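Cytosolic IMP-GMP specific 5'-nucleotidase (Legionella pneumophila subsp. pneumophila, PDB 4OHF) probably hydrolyses the 5'-phosphate of selected purine nucleoside monophosphates, such as IMP and GMP, in the cytosol with the help of a magnesium ion. Local coordinates at residues B[44-47]-B[48-52]; B[55-58]-B[59-62]; B[165-169]-B[170-174]. All coordinates share one frame; numbering follows the deposited sequence.

Contact 1: residues B[44-47]-B[48-52]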
loop_
_atom_site.group_PDB
_atom_site.type_symbol
_atom_site.label_atom_id
_atom_site.label_comp_id
_atom_site.label_asym_id
_atom_site.label_seq_id
_atom_site.Cartn_x
_atom_site.Cartn_y
_atom_site.Cartn_z
ATOM N N VAL B 44 -21.871 -4.459 25.758
ATOM C CA VAL B 44 -21.802 -4.149 24.325
ATOM C C VAL B 44 -23.154 -4.242 23.643
ATOM O O VAL B 44 -23.483 -3.420 22.791
ATOM C CB VAL B 44 -20.827 -5.097 23.578
ATOM C CG1 VAL B 44 -20.921 -4.881 22.075
ATOM C CG2 VAL B 44 -19.409 -4.843 24.032
ATOM N N LYS B 45 -23.930 -5.253 24.009
ATOM C CA LYS B 45 -25.251 -5.437 23.428
ATOM C C LYS B 45 -26.144 -4.279 23.859
ATOM O O LYS B 45 -26.978 -3.794 23.092
ATOM C CB LYS B 45 -25.849 -6.767 23.889
ATOM C CG LYS B 45 -27.132 -7.151 23.175
ATOM C CD LYS B 45 -27.613 -8.513 23.619
ATOM C CE LYS B 45 -27.808 -8.553 25.124
ATOM N NZ LYS B 45 -28.349 -9.859 25.584
ATOM N N GLU B 46 -25.948 -3.834 25.091
ATOM C CA GLU B 46 -26.712 -2.730 25.645
ATOM C C GLU B 46 -26.399 -1.443 24.898
ATOM O O GLU B 46 -27.297 -0.783 24.382
ATOM C CB GLU B 46 -26.365 -2.573 27.119
ATOM C CG GLU B 46 -26.942 -1.350 27.791
ATOM C CD GLU B 46 -26.216 -1.035 29.084
ATOM O OE1 GLU B 46 -26.184 -1.915 29.973
ATOM O OE2 GLU B 46 -25.671 0.084 29.200
ATOM N N ARG B 47 -25.118 -1.097 24.837
ATOM C CA ARG B 47 -24.667 0.120 24.163
ATOM C C ARG B 47 -25.159 0.219 22.720
ATOM O O ARG B 47 -25.215 1.310 22.152
ATOM C CB ARG B 47 -23.136 0.207 24.198
ATOM C CG ARG B 47 -22.561 1.447 23.535
ATOM C CD ARG B 47 -23.106 2.701 24.177
ATOM N NE ARG B 47 -22.747 2.771 25.586
ATOM C CZ ARG B 47 -21.611 3.290 26.042
ATOM N NH1 ARG B 47 -20.722 3.794 25.190
ATOM N NH2 ARG B 47 -21.359 3.291 27.349
ATOM N N LEU B 48 -25.516 -0.919 22.130
ATOM C CA LEU B 48 -26.016 -0.942 20.759
ATOM C C LEU B 48 -27.468 -0.488 20.682
ATOM O O LEU B 48 -27.824 0.360 19.867
ATOM C CB LEU B 48 -25.902 -2.347 20.169
ATOM C CG LEU B 48 -24.524 -2.752 19.659
ATOM C CD1 LEU B 48 -24.555 -4.204 19.207
ATOM C CD2 LEU B 48 -24.122 -1.833 18.511
ATOM N N ALA B 49 -28.301 -1.065 21.538
ATOM C CA ALA B 49 -29.715 -0.734 21.570
ATOM C C ALA B 49 -29.959 0.684 22.063
ATOM O O ALA B 49 -31.059 1.218 21.905
ATOM C CB ALA B 49 -30.458 -1.719 22.460
ATOM N N GLU B 50 -28.935 1.296 22.652
ATOM C CA GLU B 50 -29.080 2.644 23.182
ATOM C C GLU B 50 -28.467 3.748 22.335
ATOM O O GLU B 50 -29.182 4.616 21.839
ATOM C CB GLU B 50 -28.524 2.698 24.606
ATOM C CG GLU B 50 -29.215 1.708 25.540
ATOM C CD GLU B 50 -28.816 1.868 26.998
ATOM O OE1 GLU B 50 -29.305 1.076 27.838
ATOM O OE2 GLU B 50 -28.017 2.784 27.299
ATOM N N SER B 51 -27.151 3.724 22.159
ATOM C CA SER B 51 -26.498 4.767 21.379
ATOM C C SER B 51 -26.537 4.530 19.872
ATOM O O SER B 51 -26.155 5.405 19.091
ATOM C CB SER B 51 -25.046 4.947 21.842
ATOM O OG SER B 51 -24.279 3.783 21.599
ATOM N N PHE B 52 -27.002 3.358 19.453
ATOM C CA PHE B 52 -27.074 3.062 18.028
ATOM C C PHE B 52 -28.476 2.798 17.523
ATOM O O PHE B 52 -28.683 2.630 16.323
ATOM C CB PHE B 52 -26.152 1.898 17.676
ATOM C CG PHE B 52 -24.758 2.331 17.355
ATOM C CD1 PHE B 52 -24.451 2.833 16.096
ATOM C CD2 PHE B 52 -23.768 2.313 18.329
ATOM C CE1 PHE B 52 -23.175 3.315 15.810
ATOM C CE2 PHE B 52 -22.486 2.792 18.055
ATOM C CZ PHE B 52 -22.190 3.297 16.789
#
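Val44 to Ser51 form the last turns of helix 33-51, where Leu48 N and Ala49 N make only weak bonds back to Val44 O and Lys45 O, and Ser51 N returns to Arg47 O at 3.1 Å before the chain leaves the helix at Phe52. Arg47 O is gripped twice by the same residue. Besides the Ser51 amide, which comes from above the carbonyl plane, Ser51 OG reaches Arg47 O at 2.7 Å, tilted 16° from that plane. Ser51 OG lies between its own backbone N and carbonyl carbon (chi1 64°), which turns the hydroxyl back along the helix toward Arg47. The Arg47 chain leaves anti to its backbone N and then bends twice, bringing Arg47 CD to 3.0 Å from Ser51 OG. Its guanidinium runs on to helix 153-170, where NH2 forms a salt bridge with Asp170.

On the neighbouring, exposed flank, Glu46 and Glu50 pass each other at a slant. The CG of Glu46 lies 3.4 Å from OE1 of Glu50, and their carboxylate planes, 21° apart, bring OE2 of Glu46 to 4.0 Å from OE1 of Glu50. On another flank the buried Leu48 lays its CB against Lys45 O at 3.4 Å and packs on Leu135 and Leu139 of helix 129-143, while Phe52 meets the ring of Tyr162.

The chemistry is thus divided. Ser51 satisfies its hydroxyl on the helix itself and gives Arg47 O a second donor where the regular bonding is running out. The glutamate pair, by contrast, would tend to favour proton uptake by one of its carboxylates, although solvent at this surface probably screens much of that effect.

Contact 2: residues B[55-58]-B[59-62]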
loop_
_atom_site.group_PDB
_atom_site.type_symbol
_atom_site.label_atom_id
_atom_site.label_comp_id
_atom_site.label_asym_id
_atom_site.label_seq_id
_atom_site.Cartn_x
_atom_site.Cartn_y
_atom_site.Cartn_z
ATOM N N PRO B 55 -32.818 -2.690 16.702
ATOM C CA PRO B 55 -34.090 -3.324 17.067
ATOM C C PRO B 55 -34.183 -3.667 18.553
ATOM O O PRO B 55 -33.224 -4.156 19.148
ATOM C CB PRO B 55 -34.115 -4.568 16.184
ATOM C CG PRO B 55 -33.448 -4.084 14.938
ATOM C CD PRO B 55 -32.267 -3.293 15.474
ATOM N N GLU B 56 -35.343 -3.401 19.144
ATOM C CA GLU B 56 -35.573 -3.682 20.557
ATOM C C GLU B 56 -35.439 -5.178 20.807
ATOM O O GLU B 56 -35.339 -5.632 21.948
ATOM C CB GLU B 56 -36.976 -3.213 20.958
ATOM C CG GLU B 56 -37.111 -1.705 21.128
ATOM C CD GLU B 56 -36.825 -1.247 22.553
ATOM O OE1 GLU B 56 -36.675 -0.023 22.769
ATOM O OE2 GLU B 56 -36.766 -2.112 23.458
ATOM N N GLU B 57 -35.427 -5.938 19.721
ATOM C CA GLU B 57 -35.322 -7.385 19.802
ATOM C C GLU B 57 -33.961 -7.888 20.310
ATOM O O GLU B 57 -33.887 -8.927 20.969
ATOM C CB GLU B 57 -35.632 -7.984 18.425
ATOM C CG GLU B 57 -35.944 -9.470 18.434
ATOM C CD GLU B 57 -37.139 -9.810 19.316
ATOM O OE1 GLU B 57 -37.065 -9.569 20.540
ATOM O OE2 GLU B 57 -38.152 -10.320 18.789
ATOM N N ILE B 58 -32.889 -7.152 20.023
ATOM C CA ILE B 58 -31.554 -7.570 20.446
ATOM C C ILE B 58 -31.401 -7.731 21.957
ATOM O O ILE B 58 -30.640 -8.584 22.422
ATOM C CB ILE B 58 -30.460 -6.592 19.963
ATOM C CG1 ILE B 58 -30.553 -5.273 20.722
ATOM C CG2 ILE B 58 -30.603 -6.339 18.482
ATOM C CD1 ILE B 58 -29.398 -4.342 20.438
ATOM N N LYS B 59 -32.110 -6.913 22.726
ATOM C CA LYS B 59 -32.022 -6.995 24.180
ATOM C C LYS B 59 -32.384 -8.404 24.643
ATOM O O LYS B 59 -32.005 -8.829 25.733
ATOM C CB LYS B 59 -32.977 -5.988 24.828
ATOM C CG LYS B 59 -32.780 -4.545 24.387
ATOM C CD LYS B 59 -33.849 -3.632 24.991
ATOM C CE LYS B 59 -33.727 -2.206 24.476
ATOM N NZ LYS B 59 -34.818 -1.333 24.992
ATOM N N LYS B 60 -33.115 -9.126 23.803
ATOM C CA LYS B 60 -33.551 -10.482 24.123
ATOM C C LYS B 60 -32.460 -11.537 23.873
ATOM O O LYS B 60 -32.529 -12.651 24.395
ATOM C CB LYS B 60 -34.796 -10.811 23.297
ATOM C CG LYS B 60 -35.909 -11.508 24.066
ATOM C CD LYS B 60 -37.189 -11.592 23.226
ATOM C CE LYS B 60 -38.325 -12.244 24.001
ATOM N NZ LYS B 60 -37.982 -13.637 24.414
ATOM N N PHE B 61 -31.460 -11.178 23.072
ATOM C CA PHE B 61 -30.359 -12.085 22.747
ATOM C C PHE B 61 -29.752 -12.773 23.966
ATOM O O PHE B 61 -29.426 -12.130 24.962
ATOM C CB PHE B 61 -29.257 -11.328 21.995
ATOM C CG PHE B 61 -29.586 -11.039 20.554
ATOM C CD1 PHE B 61 -28.703 -10.304 19.764
ATOM C CD2 PHE B 61 -30.765 -11.507 19.978
ATOM C CE1 PHE B 61 -28.987 -10.041 18.428
ATOM C CE2 PHE B 61 -31.055 -11.249 18.651
ATOM C CZ PHE B 61 -30.162 -10.512 17.872
ATOM N N LYS B 62 -29.590 -14.088 23.872
ATOM C CA LYS B 62 -29.023 -14.870 24.962
ATOM C C LYS B 62 -27.567 -15.198 24.676
ATOM O O LYS B 62 -27.206 -15.531 23.548
ATOM C CB LYS B 62 -29.823 -16.164 25.161
ATOM C CG LYS B 62 -30.553 -16.243 26.495
ATOM C CD LYS B 62 -31.445 -15.025 26.703
ATOM C CE LYS B 62 -32.035 -14.982 28.108
ATOM N NZ LYS B 62 -32.837 -13.736 28.325
#
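Ile58 and Phe61 make the close-fitting side of this turn. The phenyl ring lies flat beneath the isoleucine backbone, with Ile58 CA 3.8 Å from the ring centroid and 4° off the normal, a nearly centred CH-pi contact. At the rim, Phe61 CE1 meets the Ile58 CG2 branch at 4.0 Å. Phe61 CG stands anti to its carbonyl carbon (chi1 -76°), which folds the ring back under Ile58, and Phe61 N closes onto Ile58 O at 2.8 Å, approaching from above the carbonyl plane. This bond and that from Ile58 N to Pro55 O, each spanning three residues, accompany a short 3-10 turn at about Ile58 to Lys60 in the connection between helix 33-51 and strand 73-75. Ile58 rests on Leu48 and Ala49 of helix 33-51, Phe61 on Leu139 and Leu142 of helix 129-143.

The other side faces solvent and is held by charge. Lys59, extended beyond CG, runs alongside Glu56 and sets NZ 2.6 Å from Glu56 OE2 in a salt bridge, out of the carboxylate plane by 38°. Glu57 and Lys60 also lie side by side, but Glu57 OE1 comes near the Lys60 methylenes, 3.4 Å from CD, while Lys60 NZ stays 5.7 Å from Glu57 OE1.

Contact 3: residues B[165-169]-B[170-174]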
loop_
_atom_site.group_PDB
_atom_site.type_symbol
_atom_site.label_atom_id
_atom_site.label_comp_id
_atom_site.label_asym_id
_atom_site.label_seq_id
_atom_site.Cartn_x
_atom_site.Cartn_y
_atom_site.Cartn_z
ATOM N N ASP B 165 -14.932 -0.761 21.908
ATOM C CA ASP B 165 -13.904 0.229 22.225
ATOM C C ASP B 165 -14.452 1.226 23.237
ATOM O O ASP B 165 -13.755 1.624 24.177
ATOM C CB ASP B 165 -13.450 0.990 20.971
ATOM C CG ASP B 165 -12.876 0.079 19.901
ATOM O OD1 ASP B 165 -12.148 -0.881 20.255
ATOM O OD2 ASP B 165 -13.147 0.337 18.701
ATOM N N LYS B 166 -15.707 1.621 23.044
ATOM C CA LYS B 166 -16.342 2.578 23.934
ATOM C C LYS B 166 -16.447 2.017 25.341
ATOM O O LYS B 166 -15.980 2.626 26.302
ATOM C CB LYS B 166 -17.737 2.929 23.427
ATOM C CG LYS B 166 -18.120 4.379 23.682
ATOM C CD LYS B 166 -17.181 5.319 22.921
ATOM C CE LYS B 166 -17.524 6.784 23.137
ATOM N NZ LYS B 166 -16.634 7.668 22.322
ATOM N N VAL B 167 -17.061 0.845 25.450
ATOM C CA VAL B 167 -17.246 0.194 26.738
ATOM C C VAL B 167 -15.909 -0.013 27.457
ATOM O O VAL B 167 -15.863 -0.098 28.687
ATOM C CB VAL B 167 -17.979 -1.163 26.563
ATOM C CG1 VAL B 167 -17.033 -2.209 26.030
ATOM C CG2 VAL B 167 -18.578 -1.599 27.874
ATOM N N HIS B 168 -14.825 -0.087 26.688
ATOM C CA HIS B 168 -13.494 -0.264 27.264
ATOM C C HIS B 168 -12.848 1.071 27.614
ATOM O O HIS B 168 -11.739 1.110 28.145
ATOM C CB HIS B 168 -12.574 -1.041 26.311
ATOM C CG HIS B 168 -12.465 -2.503 26.636
ATOM N ND1 HIS B 168 -13.413 -3.431 26.252
ATOM C CD2 HIS B 168 -11.540 -3.188 27.353
ATOM C CE1 HIS B 168 -13.077 -4.622 26.716
ATOM N NE2 HIS B 168 -11.945 -4.502 27.389
ATOM N N SER B 169 -13.551 2.161 27.325
ATOM C CA SER B 169 -13.053 3.503 27.604
ATOM C C SER B 169 -13.993 4.215 28.559
ATOM O O SER B 169 -13.570 5.065 29.343
ATOM C CB SER B 169 -12.943 4.304 26.307
ATOM O OG SER B 169 -12.069 3.669 25.393
ATOM N N ASP B 170 -15.272 3.870 28.476
ATOM C CA ASP B 170 -16.291 4.453 29.340
ATOM C C ASP B 170 -15.914 4.272 30.791
ATOM O O ASP B 170 -16.122 5.154 31.622
ATOM C CB ASP B 170 -17.635 3.762 29.136
ATOM C CG ASP B 170 -18.447 4.385 28.041
ATOM O OD1 ASP B 170 -18.646 5.619 28.086
ATOM O OD2 ASP B 170 -18.895 3.642 27.143
ATOM N N GLY B 171 -15.362 3.106 31.089
ATOM C CA GLY B 171 -15.007 2.811 32.455
ATOM C C GLY B 171 -16.190 2.057 33.026
ATOM O O GLY B 171 -16.185 1.641 34.185
ATOM N N THR B 172 -17.220 1.889 32.203
ATOM C CA THR B 172 -18.416 1.159 32.614
ATOM C C THR B 172 -18.048 -0.281 32.984
ATOM O O THR B 172 -18.557 -0.830 33.957
ATOM C CB THR B 172 -19.480 1.141 31.478
ATOM O OG1 THR B 172 -18.824 1.132 30.199
ATOM C CG2 THR B 172 -20.383 2.363 31.567
ATOM N N LEU B 173 -17.148 -0.882 32.208
ATOM C CA LEU B 173 -16.704 -2.246 32.455
ATOM C C LEU B 173 -15.881 -2.274 33.740
ATOM O O LEU B 173 -16.070 -3.151 34.585
ATOM C CB LEU B 173 -15.842 -2.743 31.291
ATOM C CG LEU B 173 -15.726 -4.244 31.008
ATOM C CD1 LEU B 173 -14.463 -4.482 30.202
ATOM C CD2 LEU B 173 -15.673 -5.037 32.290
ATOM N N LYS B 174 -14.978 -1.301 33.883
ATOM C CA LYS B 174 -14.104 -1.222 35.052
ATOM C C LYS B 174 -14.888 -1.115 36.356
ATOM O O LYS B 174 -14.643 -1.865 37.302
ATOM C CB LYS B 174 -13.163 -0.018 34.946
ATOM C CG LYS B 174 -12.317 0.046 33.689
ATOM C CD LYS B 174 -11.137 -0.912 33.728
ATOM C CE LYS B 174 -10.208 -0.640 32.550
ATOM N NZ LYS B 174 -9.098 -1.626 32.452
#
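Lys166 O is gripped by two amides: Asp170 N at 2.6 Å, approaching nearly along the C=O axis, and Ser169 N at 2.7 Å. The Asp170 carboxylate folds back over the same carbonyl, its CG 3.5 Å from Lys166 O, while OD2 skirts the CG methylene of Lys166 at 3.6 Å. With CG anti to its carbonyl carbon (chi1 -88°), the aspartate reaches back along the side of the helix rather than following the chain forward; there OD2 is held by the guanidinium of Arg47. Just before it, Ser169 turns its hydroxyl to Asp165 O, so the backbone oxygens of two successive residues are served in this final turn.

The arrangement is a junction between two helices. Gly171 leaves the helical conformation of 153-170 with positive phi (94°), a conformation that glycine adopts readily, and at once takes the N-cap position of helix 172-178.

Beyond this bend the second helix brings Leu173 against the end of the first. Leu173 lays CD1 over one face of the His168 imidazole, toward the rim, 4.0 Å from the centroid and 23° off the normal, touching CE1 and NE2. The two side chains run side by side in the same direction, and ND1 of the histidine is bonded to Val164 O, which fixes the rotation of the ring beneath the methyl. His168 also meets the ring of Phe128; its side chain lies about 9 Å from the bound magnesium ion. Nearer the bend, Thr172 crosses Val167 at about a right angle, its OG1 3.6 Å from CG2 of the valine, while the buried Val167 and Leu173 both pack against Leu43 of helix 33-51.

Overall arrangement
The three contacts come in series along the chain and lie on one side of its centre. Contact 1 ends helix 33-51, and contact 2 follows in the connection leading to strand 73-75, about 10 Å away between centres. Contact 3, where helix 153-170 gives way to helix 172-178, is centred about 13 Å from contact 1 but about 21 Å from contact 2, which it does not touch. Contact 1 therefore stands between the others: Lys45 NZ bonds Phe61 O on one side, and Val44 meets Val167 on the other. A helix end, the turn that follows it and a helix junction over a hundred residues later are thus joined into one helical region, with contact 3 nearest the magnesium site.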